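Local coordinates for T-lymphoma invasion and metastasis-inducing protein 1 (Homo sapiens, PDB 4K2P) that activates the GTPase Rac1 as a guanine nucleotide exchange factor, its PH-CC-Ex module probably binding phosphoinositides and protein partners such as Par-3, at residues Gly158-Leu162 / Ile174-Ile178. The protein carries 5 engineered substitutions. Sequence-based numbering, arbitrary orientation.
Sequences GELQL and ILDQI. Engineered in segment 158-162: Leu160 (natural residue Met).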
loop_
_atom_site.group_PDB
_atom_site.type_symbol
_atom_site.label_atom_id
_atom_site.label_comp_id
_atom_site.label_asym_id
_atom_site.label_seq_id
_atom_site.Cartn_x
_atom_site.Cartn_y
_atom_site.Cartn_z
ATOM N N GLY A 158 26.508 13.070 -3.539
ATOM C CA GLY A 158 26.202 14.218 -2.708
ATOM C C GLY A 158 26.827 14.121 -1.331
ATOM O O GLY A 158 27.415 15.079 -0.831
ATOM N N GLU A 159 26.678 12.963 -0.705
ATOM C CA GLU A 159 27.226 12.730 0.624
ATOM C C GLU A 159 28.748 12.864 0.627
ATOM O O GLU A 159 29.318 13.416 1.556
ATOM C CB GLU A 159 26.777 11.361 1.142
ATOM C CG GLU A 159 25.390 11.420 1.800
ATOM C CD GLU A 159 24.729 10.063 1.980
ATOM O OE1 GLU A 159 25.268 9.061 1.470
ATOM O OE2 GLU A 159 23.668 10.002 2.642
ATOM N N LEU A 160 29.394 12.380 -0.428
ATOM C CA LEU A 160 30.840 12.490 -0.562
ATOM C C LEU A 160 31.257 13.932 -0.833
ATOM O O LEU A 160 32.392 14.315 -0.573
ATOM C CB LEU A 160 31.353 11.589 -1.686
ATOM C CG LEU A 160 31.487 10.101 -1.368
ATOM C CD1 LEU A 160 31.759 9.315 -2.638
ATOM C CD2 LEU A 160 32.583 9.849 -0.344
ATOM N N GLN A 161 30.340 14.723 -1.374
ATOM C CA GLN A 161 30.622 16.112 -1.718
ATOM C C GLN A 161 30.431 17.081 -0.571
ATOM O O GLN A 161 30.982 18.178 -0.574
ATOM C CB GLN A 161 29.715 16.541 -2.863
ATOM C CG GLN A 161 30.247 16.219 -4.210
ATOM C CD GLN A 161 31.565 16.883 -4.452
ATOM O OE1 GLN A 161 31.704 18.098 -4.303
ATOM N NE2 GLN A 161 32.549 16.098 -4.809
ATOM N N LEU A 162 29.627 16.659 0.394
ATOM C CA LEU A 162 29.245 17.486 1.530
ATOM C C LEU A 162 30.441 18.158 2.199
ATOM O O LEU A 162 30.400 19.351 2.496
ATOM C CB LEU A 162 28.477 16.627 2.540
ATOM C CG LEU A 162 27.222 17.192 3.214
ATOM C CD1 LEU A 162 26.261 17.818 2.236
ATOM C CD2 LEU A 162 26.521 16.083 3.987
ATOM N N ILE A 174 23.235 20.909 -0.916
ATOM C CA ILE A 174 23.520 19.500 -1.113
ATOM C C ILE A 174 22.825 18.686 -0.032
ATOM O O ILE A 174 22.386 17.574 -0.290
ATOM C CB ILE A 174 25.020 19.208 -1.115
ATOM C CG1 ILE A 174 25.666 19.868 -2.331
ATOM C CG2 ILE A 174 25.274 17.696 -1.147
ATOM C CD1 ILE A 174 27.171 19.846 -2.311
ATOM N N LEU A 175 22.720 19.229 1.175
ATOM C CA LEU A 175 22.073 18.483 2.244
ATOM C C LEU A 175 20.578 18.360 1.927
ATOM O O LEU A 175 20.006 17.282 2.060
ATOM C CB LEU A 175 22.287 19.145 3.611
ATOM C CG LEU A 175 21.815 18.282 4.794
ATOM C CD1 LEU A 175 22.658 17.015 4.932
ATOM C CD2 LEU A 175 21.820 19.056 6.105
ATOM N N ASP A 176 19.958 19.458 1.503
ATOM C CA ASP A 176 18.570 19.425 1.024
ATOM C C ASP A 176 18.375 18.342 -0.025
ATOM O O ASP A 176 17.391 17.603 0.013
ATOM C CB ASP A 176 18.155 20.769 0.418
ATOM C CG ASP A 176 17.896 21.840 1.461
ATOM O OD1 ASP A 176 17.669 21.502 2.641
ATOM O OD2 ASP A 176 17.934 23.034 1.091
ATOM N N GLN A 177 19.311 18.252 -0.965
ATOM C CA GLN A 177 19.186 17.294 -2.051
ATOM C C GLN A 177 19.294 15.867 -1.561
ATOM O O GLN A 177 18.582 14.998 -2.052
ATOM C CB GLN A 177 20.235 17.537 -3.120
ATOM C CG GLN A 177 19.900 18.678 -4.041
ATOM C CD GLN A 177 21.013 18.954 -5.013
ATOM O OE1 GLN A 177 22.160 19.104 -4.614
ATOM N NE2 GLN A 177 20.692 18.987 -6.294
ATOM N N ILE A 178 20.164 15.627 -0.586
ATOM C CA ILE A 178 20.324 14.293 -0.026
ATOM C C ILE A 178 18.990 13.852 0.582
ATOM O O ILE A 178 18.544 12.713 0.388
ATOM C CB ILE A 178 21.465 14.270 1.015
ATOM C CG1 ILE A 178 22.807 14.393 0.292
ATOM C CG2 ILE A 178 21.449 12.985 1.849
ATOM C CD1 ILE A 178 23.955 14.798 1.179
#
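Gly158 meets Ile174 and Ile178 near the tip of an antiparallel helical hairpin, the coiled-coil arm of the PH-CC-Ex module, where helix 133-161 turns back into helix 168-203. With no side chain on Gly158, the two helices come close, their CA atoms 6.1 Å apart at Gly158 and Ile174. CG2 of Ile174 settles against the carbonyl oxygen O of Gly158 at 3.4 Å; that oxygen also accepts weak backbone bonds from N of Gln161 and N of Leu162. Glu159 stands at the flank with its chain extended beyond CG, and this CG rests 3.7 Å from CD1 of Ile178, while the carboxylate OE2 makes a long, weak ion pair with Lys155. Gln161 adds a loose touch, its CB 4.2 Å from CD1 of Ile174, while its amide turns off from helix 168-203. Leu162 reaches across with both methyls. Its CD2 lies 4.1 Å from CD1 of Leu175, and its CD1 is 3.9 Å from CD1 of Ile178. With CG1 of Ile174 beside the backbone N (chi1 -66°), CG2 falls anti to that N and is carried to CD1 of Leu162, 3.5 Å away. Trimming Leu162 to an alanine is likely to leave three apolar partners without their shared neighbour and open a gap beside the turn: CG2 of Ile174, CD1 of Leu175 and CD1 of Ile178.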